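PDB 4I5J: Serine/threonine-protein phosphatase 2A regulatory subunit B'' subunit alpha from Homo sapiens, which serves as a calcium-binding regulatory subunit of protein phosphatase 2A that might modulate the substrate selectivity, activity and localization of the catalytic enzyme. Local coordinates for residues 45-50 / 110-115; 95-100 / 104-109; 199-204 / 213-218. One frame throughout, in Å; residues are numbered along the deposited sequence.

Contact 1. Residues 45-50 / 110-115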
loop_
_atom_site.group_PDB
_atom_site.type_symbol
_atom_site.label_atom_id
_atom_site.label_comp_id
_atom_site.label_asym_id
_atom_site.label_seq_id
_atom_site.Cartn_x
_atom_site.Cartn_y
_atom_site.Cartn_z
ATOM N N PRO A 45 -20.553 12.285 -14.509
ATOM C CA PRO A 45 -20.212 12.955 -15.776
ATOM C C PRO A 45 -18.714 12.926 -16.064
ATOM O O PRO A 45 -18.301 12.973 -17.223
ATOM C CB PRO A 45 -20.698 14.400 -15.557
ATOM C CG PRO A 45 -20.746 14.573 -14.051
ATOM C CD PRO A 45 -21.149 13.217 -13.529
ATOM N N GLY A 46 -17.904 12.824 -15.019
ATOM C CA GLY A 46 -16.466 12.792 -15.205
ATOM C C GLY A 46 -15.971 11.455 -15.731
ATOM O O GLY A 46 -14.825 11.344 -16.166
ATOM N N LEU A 47 -16.838 10.442 -15.719
ATOM C CA LEU A 47 -16.389 9.069 -15.952
ATOM C C LEU A 47 -17.100 8.401 -17.097
ATOM O O LEU A 47 -16.764 7.278 -17.471
ATOM C CB LEU A 47 -16.582 8.221 -14.688
ATOM C CG LEU A 47 -15.811 8.718 -13.457
ATOM C CD1 LEU A 47 -16.164 7.922 -12.201
ATOM C CD2 LEU A 47 -14.312 8.631 -13.724
ATOM N N THR A 48 -18.098 9.069 -17.659
ATOM C CA THR A 48 -18.917 8.415 -18.673
ATOM C C THR A 48 -18.172 8.097 -19.980
ATOM O O THR A 48 -18.579 7.198 -20.703
ATOM C CB THR A 48 -20.245 9.152 -18.928
ATOM O OG1 THR A 48 -19.995 10.553 -19.086
ATOM C CG2 THR A 48 -21.196 8.930 -17.746
ATOM N N PHE A 49 -17.066 8.786 -20.266
ATOM C CA PHE A 49 -16.242 8.383 -21.405
ATOM C C PHE A 49 -15.758 6.938 -21.272
ATOM O O PHE A 49 -15.460 6.287 -22.268
ATOM C CB PHE A 49 -15.020 9.300 -21.550
ATOM C CG PHE A 49 -13.980 9.124 -20.458
ATOM C CD1 PHE A 49 -12.809 8.413 -20.698
ATOM C CD2 PHE A 49 -14.169 9.686 -19.202
ATOM C CE1 PHE A 49 -11.855 8.252 -19.698
ATOM C CE2 PHE A 49 -13.217 9.531 -18.194
ATOM C CZ PHE A 49 -12.058 8.813 -18.443
ATOM N N LEU A 50 -15.671 6.432 -20.037
ATOM C CA LEU A 50 -15.152 5.089 -19.831
ATOM C C LEU A 50 -16.030 4.008 -20.425
ATOM O O LEU A 50 -15.557 2.899 -20.673
ATOM C CB LEU A 50 -14.907 4.806 -18.350
ATOM C CG LEU A 50 -13.663 5.496 -17.821
ATOM C CD1 LEU A 50 -13.588 5.299 -16.295
ATOM C CD2 LEU A 50 -12.438 4.914 -18.515
ATOM N N PHE A 110 -11.437 7.915 -5.742
ATOM C CA PHE A 110 -12.079 7.964 -7.059
ATOM C C PHE A 110 -11.364 8.643 -8.203
ATOM O O PHE A 110 -11.759 8.454 -9.362
ATOM C CB PHE A 110 -13.473 8.582 -6.935
ATOM C CG PHE A 110 -14.435 7.693 -6.236
ATOM C CD1 PHE A 110 -14.709 7.871 -4.892
ATOM C CD2 PHE A 110 -15.032 6.643 -6.911
ATOM C CE1 PHE A 110 -15.578 7.022 -4.236
ATOM C CE2 PHE A 110 -15.919 5.796 -6.260
ATOM C CZ PHE A 110 -16.183 5.976 -4.927
ATOM N N SER A 111 -10.357 9.447 -7.887
ATOM C CA SER A 111 -9.716 10.306 -8.880
ATOM C C SER A 111 -9.292 9.538 -10.097
ATOM O O SER A 111 -8.627 8.509 -9.958
ATOM C CB SER A 111 -8.476 10.943 -8.286
ATOM O OG SER A 111 -7.701 11.585 -9.286
ATOM N N TYR A 112 -9.667 10.029 -11.283
ATOM C CA TYR A 112 -9.256 9.374 -12.519
ATOM C C TYR A 112 -7.793 9.631 -12.806
ATOM O O TYR A 112 -7.073 8.722 -13.238
ATOM C CB TYR A 112 -10.100 9.800 -13.742
ATOM C CG TYR A 112 -9.772 8.914 -14.917
ATOM C CD1 TYR A 112 -10.381 7.679 -15.056
ATOM C CD2 TYR A 112 -8.789 9.277 -15.837
ATOM C CE1 TYR A 112 -10.061 6.837 -16.112
ATOM C CE2 TYR A 112 -8.458 8.456 -16.872
ATOM C CZ TYR A 112 -9.094 7.236 -17.015
ATOM O OH TYR A 112 -8.760 6.423 -18.074
ATOM N N GLU A 113 -7.360 10.868 -12.573
ATOM C CA GLU A 113 -5.963 11.263 -12.745
ATOM C C GLU A 113 -5.027 10.378 -11.924
ATOM O O GLU A 113 -3.940 10.004 -12.379
ATOM C CB GLU A 113 -5.755 12.715 -12.290
ATOM C CG GLU A 113 -6.175 13.785 -13.292
ATOM C CD GLU A 113 -6.234 15.190 -12.684
ATOM O OE1 GLU A 113 -6.048 15.333 -11.454
ATOM O OE2 GLU A 113 -6.473 16.155 -13.441
ATOM N N HIS A 114 -5.430 10.070 -10.698
ATOM C CA HIS A 114 -4.584 9.266 -9.837
ATOM C C HIS A 114 -4.512 7.883 -10.430
ATOM O O HIS A 114 -3.450 7.274 -10.476
ATOM C CB HIS A 114 -5.150 9.169 -8.416
ATOM C CG HIS A 114 -4.918 10.390 -7.579
ATOM N ND1 HIS A 114 -5.508 10.565 -6.343
ATOM C CD2 HIS A 114 -4.164 11.492 -7.796
ATOM C CE1 HIS A 114 -5.128 11.724 -5.836
ATOM N NE2 HIS A 114 -4.312 12.308 -6.698
ATOM N N PHE A 115 -5.658 7.371 -10.871
ATOM C CA PHE A 115 -5.676 6.048 -11.472
ATOM C C PHE A 115 -4.744 5.984 -12.676
ATOM O O PHE A 115 -4.012 5.011 -12.847
ATOM C CB PHE A 115 -7.085 5.637 -11.906
ATOM C CG PHE A 115 -7.095 4.747 -13.117
ATOM C CD1 PHE A 115 -6.707 3.427 -13.027
ATOM C CD2 PHE A 115 -7.487 5.241 -14.358
ATOM C CE1 PHE A 115 -6.697 2.605 -14.146
ATOM C CE2 PHE A 115 -7.491 4.418 -15.485
ATOM C CZ PHE A 115 -7.088 3.113 -15.388
#
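A T-shaped aromatic pair, Phe-49 against Tyr-112, joins the loop between helices 34-43 and 54-72 to the first turn of helix 112-125, within the N-terminal helical part of this EF-hand protein. The two rings reach for each other from opposite directions. Phe-49 presents its edge and Tyr-112 its face, with centroids 5.1 Å apart and planes at 78°. The touch is made by Phe-49 CZ, which stands 3.6 Å from Tyr-112 CZ and lies off the ring centre, toward the rim. Tyr-112 CG is anti to its backbone N (chi1 -170°), which carries the ring toward residues 45-50. Leu-50 adds both methyls: its CD1 and CD2 each lie 3.9 Å from Tyr-112 CE1, approaching obliquely to the ring. Leu-47 reaches the same ring more loosely, CD2 being 4.3 Å from Tyr-112 CD1. The tyrosine is therefore clasped on the loop side by three apolar side chains, and its other face carries CD2 of Phe-115, one turn further along the helix. No hydrogen bond crosses between 45-50 and 110-115; the join is one of apolar packing. Leu-47 also packs on Val-40 and Tyr-60, and Leu-50 on Val-41; the Tyr-60 hydroxyl is hydrogen-bonded to Phe-110 O. The start of the helix is held by polar groups instead. Asn-104 OD1 accepts from Glu-113 N, and Ser-111, at the N-cap position, takes up an amide of the first turn. That capping bond runs from His-114 N to Ser-111 OG over 3.1 Å, with an N-H...O angle of 158°.

Contact 2. Residues 95-100 / 104-109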
loop_
_atom_site.group_PDB
_atom_site.type_symbol
_atom_site.label_atom_id
_atom_site.label_comp_id
_atom_site.label_asym_id
_atom_site.label_seq_id
_atom_site.Cartn_x
_atom_site.Cartn_y
_atom_site.Cartn_z
ATOM N N ALA A 95 -20.927 10.840 -0.528
ATOM C CA ALA A 95 -21.778 12.023 -0.441
ATOM C C ALA A 95 -21.200 13.188 -1.259
ATOM O O ALA A 95 -21.945 13.957 -1.879
ATOM C CB ALA A 95 -21.974 12.420 1.009
ATOM N N LEU A 96 -19.872 13.305 -1.272
ATOM C CA LEU A 96 -19.204 14.391 -1.996
ATOM C C LEU A 96 -19.170 14.096 -3.497
ATOM O O LEU A 96 -19.246 14.993 -4.321
ATOM C CB LEU A 96 -17.778 14.607 -1.473
ATOM C CG LEU A 96 -17.556 15.141 -0.053
ATOM C CD1 LEU A 96 -16.065 15.106 0.307
ATOM C CD2 LEU A 96 -18.098 16.564 0.117
ATOM N N LEU A 97 -19.051 12.824 -3.835
ATOM C CA LEU A 97 -19.050 12.360 -5.217
ATOM C C LEU A 97 -20.329 12.743 -5.951
ATOM O O LEU A 97 -20.300 13.075 -7.133
ATOM C CB LEU A 97 -18.890 10.838 -5.227
ATOM C CG LEU A 97 -18.741 10.119 -6.560
ATOM C CD1 LEU A 97 -17.484 10.585 -7.238
ATOM C CD2 LEU A 97 -18.700 8.626 -6.316
ATOM N N GLU A 98 -21.453 12.704 -5.245
ATOM C CA GLU A 98 -22.755 12.955 -5.859
ATOM C C GLU A 98 -22.953 14.403 -6.290
ATOM O O GLU A 98 -23.904 14.710 -6.996
ATOM C CB GLU A 98 -23.880 12.552 -4.905
ATOM C CG GLU A 98 -23.910 11.070 -4.572
ATOM C CD GLU A 98 -24.825 10.748 -3.401
ATOM O OE1 GLU A 98 -24.928 9.556 -3.028
ATOM O OE2 GLU A 98 -25.436 11.690 -2.849
ATOM N N GLU A 99 -22.066 15.290 -5.861
ATOM C CA GLU A 99 -22.177 16.708 -6.193
ATOM C C GLU A 99 -21.056 17.181 -7.116
ATOM O O GLU A 99 -21.304 17.813 -8.138
ATOM C CB GLU A 99 -22.170 17.560 -4.920
ATOM C CG GLU A 99 -23.509 17.679 -4.213
ATOM C CD GLU A 99 -23.541 18.862 -3.256
ATOM O OE1 GLU A 99 -24.589 19.542 -3.186
ATOM O OE2 GLU A 99 -22.516 19.117 -2.580
ATOM N N GLU A 100 -19.821 16.885 -6.734
ATOM C CA GLU A 100 -18.640 17.306 -7.478
ATOM C C GLU A 100 -18.658 16.770 -8.906
ATOM O O GLU A 100 -18.829 15.573 -9.119
ATOM C CB GLU A 100 -17.387 16.826 -6.747
ATOM C CG GLU A 100 -16.096 17.154 -7.444
ATOM C CD GLU A 100 -15.918 18.635 -7.659
ATOM O OE1 GLU A 100 -15.501 19.336 -6.710
ATOM O OE2 GLU A 100 -16.188 19.087 -8.786
ATOM N N ASN A 104 -11.712 14.436 -10.698
ATOM C CA ASN A 104 -10.330 14.598 -10.249
ATOM C C ASN A 104 -10.160 15.476 -9.017
ATOM O O ASN A 104 -9.062 15.589 -8.472
ATOM C CB ASN A 104 -9.430 15.038 -11.403
ATOM C CG ASN A 104 -9.398 14.009 -12.515
ATOM O OD1 ASN A 104 -9.435 12.808 -12.249
ATOM N ND2 ASN A 104 -9.343 14.464 -13.759
ATOM N N GLN A 105 -11.264 16.056 -8.560
ATOM C CA GLN A 105 -11.297 16.737 -7.275
ATOM C C GLN A 105 -11.602 15.768 -6.142
ATOM O O GLN A 105 -11.381 16.078 -4.975
ATOM C CB GLN A 105 -12.344 17.845 -7.294
ATOM C CG GLN A 105 -11.767 19.204 -6.952
ATOM C CD GLN A 105 -10.546 19.530 -7.783
ATOM O OE1 GLN A 105 -10.481 19.190 -8.963
ATOM N NE2 GLN A 105 -9.563 20.182 -7.169
ATOM N N ILE A 106 -12.145 14.602 -6.475
ATOM C CA ILE A 106 -12.336 13.572 -5.458
ATOM C C ILE A 106 -11.049 12.759 -5.367
ATOM O O ILE A 106 -10.893 11.718 -6.019
ATOM C CB ILE A 106 -13.519 12.632 -5.758
ATOM C CG1 ILE A 106 -14.785 13.434 -6.078
ATOM C CG2 ILE A 106 -13.785 11.777 -4.559
ATOM C CD1 ILE A 106 -15.313 14.205 -4.891
ATOM N N THR A 107 -10.125 13.250 -4.554
ATOM C CA THR A 107 -8.780 12.706 -4.506
ATOM C C THR A 107 -8.687 11.465 -3.606
ATOM O O THR A 107 -7.704 10.722 -3.676
ATOM C CB THR A 107 -7.774 13.782 -4.048
ATOM O OG1 THR A 107 -8.226 14.337 -2.810
ATOM C CG2 THR A 107 -7.663 14.914 -5.098
ATOM N N ASP A 108 -9.687 11.237 -2.757
ATOM C CA ASP A 108 -9.746 9.960 -2.055
ATOM C C ASP A 108 -10.504 8.972 -2.927
ATOM O O ASP A 108 -11.597 9.276 -3.381
ATOM C CB ASP A 108 -10.442 10.087 -0.705
ATOM C CG ASP A 108 -9.700 10.999 0.259
ATOM O OD1 ASP A 108 -8.451 11.009 0.252
ATOM O OD2 ASP A 108 -10.381 11.703 1.029
ATOM N N TYR A 109 -9.895 7.807 -3.163
ATOM C CA TYR A 109 -10.509 6.670 -3.864
ATOM C C TYR A 109 -10.707 6.863 -5.352
ATOM O O TYR A 109 -10.199 6.069 -6.130
ATOM C CB TYR A 109 -11.848 6.231 -3.247
ATOM C CG TYR A 109 -11.827 6.140 -1.741
ATOM C CD1 TYR A 109 -12.532 7.058 -0.983
ATOM C CD2 TYR A 109 -11.092 5.152 -1.079
ATOM C CE1 TYR A 109 -12.525 7.013 0.379
ATOM C CE2 TYR A 109 -11.063 5.108 0.324
ATOM C CZ TYR A 109 -11.788 6.060 1.034
ATOM O OH TYR A 109 -11.840 6.080 2.405
#
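Ile-106 points its side chain against residues 96-100, and Leu-96, Leu-97 and Glu-100 close around it. This is plain packing away from the calcium site, in the N-terminal EF-hand-family region, where the chain connects helix 90-97 to helix 112-125. The CG1 branch of Ile-106 does the touching. Lying anti to the carbonyl carbon (chi1 -50°), CG1 heads toward Leu-97 and Glu-100, and CD1 at its end meets Glu-100 CB at 3.8 Å. The aliphatic part of Glu-100 and the isoleucine slide past each other in opposite directions, and Glu-100 CG lies 4.0 Å from Ile-106 CD1. Leu-97 instead crosses Ile-106 at about a right angle, its CD1 resting 4.1 Å from Ile-106 CG1. Leu-96 takes part mainly through its root: CB lies 4.2 Å from Ile-106 CD1, and its carbonyl oxygen is close to the same methyl. That oxygen accepts two amides, Glu-99 N at 3.2 Å (three residues on) and Glu-100 N at 3.1 Å (four residues on). Glu-100 bends at chi2 (59°), bringing OE1 beside the aliphatic root of Gln-105, 3.5 Å from its CB, a packing contact. The other carboxylate oxygen, OE2, accepts from the backbone N of Asp-102 and so ties the glutamate to its own connecting loop. No hydrogen bond spans the two segments. The backbone makes an inverse gamma turn centred on Ile-106. The contact packs the connection after helix 90-97 against residues 96-100; Thr-93 also touches Ile-106. Further along, Tyr-109 packs on Ile-68, Thr-71 and Val-72 of helix 54-72, while Leu-97 lies on Phe-110, just before helix 112-125.

Contact 3. Residues 199-204 / 213-218. With CA (calcium ion), chain B.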
loop_
_atom_site.group_PDB
_atom_site.type_symbol
_atom_site.label_atom_id
_atom_site.label_comp_id
_atom_site.label_asym_id
_atom_site.label_seq_id
_atom_site.Cartn_x
_atom_site.Cartn_y
_atom_site.Cartn_z
ATOM N N MET A 199 9.365 -6.228 6.536
ATOM C CA MET A 199 10.536 -6.296 7.418
ATOM C C MET A 199 10.440 -7.396 8.462
ATOM O O MET A 199 11.465 -7.906 8.926
ATOM C CB MET A 199 10.798 -4.957 8.103
ATOM C CG MET A 199 11.262 -3.876 7.125
ATOM S SD MET A 199 11.955 -2.435 7.969
ATOM C CE MET A 199 13.445 -3.200 8.652
ATOM N N ASP A 200 9.221 -7.774 8.828
ATOM C CA ASP A 200 9.048 -8.839 9.809
ATOM C C ASP A 200 9.298 -10.192 9.155
ATOM O O ASP A 200 8.366 -10.965 8.941
ATOM C CB ASP A 200 7.647 -8.786 10.425
ATOM C CG ASP A 200 7.480 -9.752 11.583
ATOM O OD1 ASP A 200 8.482 -10.337 12.021
ATOM O OD2 ASP A 200 6.342 -9.929 12.058
ATOM N N VAL A 201 10.560 -10.469 8.840
ATOM C CA VAL A 201 10.913 -11.669 8.092
ATOM C C VAL A 201 10.277 -12.951 8.635
ATOM O O VAL A 201 9.667 -13.705 7.878
ATOM C CB VAL A 201 12.423 -11.859 8.032
ATOM C CG1 VAL A 201 12.771 -13.173 7.308
ATOM C CG2 VAL A 201 13.082 -10.666 7.357
ATOM N N ASP A 202 10.404 -13.195 9.939
ATOM C CA ASP A 202 9.899 -14.445 10.520
ATOM C C ASP A 202 8.413 -14.367 10.864
ATOM O O ASP A 202 7.821 -15.337 11.315
ATOM C CB ASP A 202 10.724 -14.867 11.751
ATOM C CG ASP A 202 10.671 -13.844 12.890
ATOM O OD1 ASP A 202 9.785 -12.969 12.888
ATOM O OD2 ASP A 202 11.536 -13.901 13.796
ATOM N N GLY A 203 7.833 -13.186 10.702
ATOM C CA GLY A 203 6.405 -13.000 10.914
ATOM C C GLY A 203 5.887 -13.118 12.340
ATOM O O GLY A 203 4.696 -13.370 12.544
ATOM N N ASP A 204 6.750 -12.910 13.333
ATOM C CA ASP A 204 6.320 -13.027 14.727
ATOM C C ASP A 204 5.690 -11.762 15.298
ATOM O O ASP A 204 5.353 -11.715 16.471
ATOM C CB ASP A 204 7.474 -13.501 15.635
ATOM C CG ASP A 204 8.641 -12.510 15.691
ATOM O OD1 ASP A 204 8.611 -11.471 14.973
ATOM O OD2 ASP A 204 9.607 -12.793 16.444
ATOM N N GLU A 213 19.380 -6.116 10.873
ATOM C CA GLU A 213 20.729 -6.214 10.313
ATOM C C GLU A 213 20.703 -6.785 8.909
ATOM O O GLU A 213 21.453 -6.358 8.031
ATOM C CB GLU A 213 21.662 -7.075 11.176
ATOM C CG GLU A 213 23.125 -6.968 10.706
ATOM C CD GLU A 213 24.022 -8.013 11.324
ATOM O OE1 GLU A 213 23.503 -8.911 12.028
ATOM O OE2 GLU A 213 25.244 -7.937 11.102
ATOM N N TYR A 214 19.820 -7.751 8.711
ATOM C CA TYR A 214 19.686 -8.420 7.442
ATOM C C TYR A 214 19.431 -7.399 6.323
ATOM O O TYR A 214 20.094 -7.432 5.284
ATOM C CB TYR A 214 18.534 -9.402 7.534
ATOM C CG TYR A 214 18.091 -9.969 6.202
ATOM C CD1 TYR A 214 18.821 -10.975 5.579
ATOM C CD2 TYR A 214 16.929 -9.524 5.590
ATOM C CE1 TYR A 214 18.417 -11.507 4.390
ATOM C CE2 TYR A 214 16.511 -10.052 4.388
ATOM C CZ TYR A 214 17.264 -11.037 3.787
ATOM O OH TYR A 214 16.857 -11.576 2.591
ATOM N N PHE A 215 18.497 -6.478 6.547
ATOM C CA PHE A 215 18.244 -5.436 5.553
ATOM C C PHE A 215 19.391 -4.458 5.494
ATOM O O PHE A 215 19.793 -4.025 4.407
ATOM C CB PHE A 215 16.930 -4.700 5.834
ATOM C CG PHE A 215 15.745 -5.582 5.742
ATOM C CD1 PHE A 215 15.270 -5.993 4.507
ATOM C CD2 PHE A 215 15.111 -6.031 6.885
ATOM C CE1 PHE A 215 14.188 -6.843 4.421
ATOM C CE2 PHE A 215 14.024 -6.876 6.802
ATOM C CZ PHE A 215 13.566 -7.290 5.581
ATOM N N TYR A 216 19.923 -4.093 6.654
ATOM C CA TYR A 216 20.970 -3.067 6.679
ATOM C C TYR A 216 22.274 -3.546 6.035
ATOM O O TYR A 216 23.014 -2.760 5.453
ATOM C CB TYR A 216 21.199 -2.497 8.080
ATOM C CG TYR A 216 22.199 -1.345 8.092
ATOM C CD1 TYR A 216 21.923 -0.145 7.444
ATOM C CD2 TYR A 216 23.425 -1.472 8.719
ATOM C CE1 TYR A 216 22.844 0.900 7.441
ATOM C CE2 TYR A 216 24.349 -0.431 8.725
ATOM C CZ TYR A 216 24.055 0.747 8.083
ATOM O OH TYR A 216 24.979 1.775 8.091
ATOM N N GLU A 217 22.530 -4.846 6.115
ATOM C CA GLU A 217 23.752 -5.428 5.575
ATOM C C GLU A 217 23.773 -5.429 4.045
ATOM O O GLU A 217 24.840 -5.415 3.442
ATOM C CB GLU A 217 23.940 -6.846 6.141
ATOM C CG GLU A 217 25.397 -7.345 6.217
ATOM C CD GLU A 217 25.661 -8.406 5.164
ATOM O OE1 GLU A 217 24.667 -8.925 4.579
ATOM O OE2 GLU A 217 26.848 -8.710 4.918
ATOM N N GLU A 218 22.602 -5.436 3.407
ATOM C CA GLU A 218 22.569 -5.251 1.954
ATOM C C GLU A 218 22.870 -3.809 1.602
ATOM O O GLU A 218 23.633 -3.560 0.679
ATOM C CB GLU A 218 21.240 -5.674 1.315
ATOM C CG GLU A 218 21.282 -5.648 -0.215
ATOM C CD GLU A 218 19.902 -5.614 -0.850
ATOM O OE1 GLU A 218 18.905 -5.707 -0.109
ATOM O OE2 GLU A 218 19.811 -5.491 -2.091
HETATM CA CA CA B . 10.214 -10.751 13.442
HETATM O O HOH W 1 11.750 -11.680 15.063
#
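Apolar contacts join Met-199, at the end of helix 189-199, and Val-201 to Phe-215 of helix 209-226, where the incoming and outgoing helices of a calcium-loaded EF-hand meet. Met-199 CG lies over one face of the Phe-215 ring, and Tyr-214 CD2 over the centre of the opposite face. The methionine bends at chi3 (68°), bringing its CE to 3.7 Å from Phe-215 CD2. Its SD makes an oblique Met-aromatic contact, 5.3 Å from the ring centroid. Val-201 CG2 fits against the far end of the phenylalanine, 3.8 Å from CZ, and touches Tyr-214 more loosely. Ile-150 of helix 148-154 packs on both Met-199 and Phe-215.

Metal bonds hold the loop end. Asp-200 OD1, Asp-202 OD1 and Asp-204 OD1 each bind the calcium ion at 2.3 Å, and a water binds it at 2.4 Å; the Val-206 backbone O and the Glu-211 carboxylate complete the site.

Hydrogen bonds shape the loop. Asp-202 OD1 accepts from Asp-204 N at 3.1 Å, forming an Asx turn, with the donor 41° out of the carboxylate plane. The bound water donates to Asp-202 OD2 and Asp-204 OD2, linking the second oxygens of two calcium ligands, while Asp-200 OD2 accepts from Gly-205 N.

The metal-binding oxygens crowd together, with Asp-202 OD1 only 2.8 Å from Asp-204 OD1. Beside the apolar Met-199/Phe-215 contact, the calcium ion probably offsets the repulsion among the carboxylate oxygens gathered round it, so the loop's conformation likely depends on the ion.

Overall arrangement
Contacts 1 and 2 lie on the same side of the chain's centre, their own centres 10 Å apart, with contact 2 nested inside the loop that contact 1 closes. Both involve the connection between helices 90-97 and 112-125, and they touch directly where residues 104-109 meet the start of the latter helix. Contact 3 lies about 40 Å from either, centre to centre, on the opposite side. Each sets buried residues (Leu-47 and Leu-50; Leu-97 and Ile-106; Met-199 and Phe-215) beside exposed ones (Phe-49; Leu-96 and Gln-105; Val-201). Contact 1 relies on aromatic packing and contact 2 on aliphatic packing, whereas contact 3 sets apolar packing of a loop on helix 209-226 beside a calcium site.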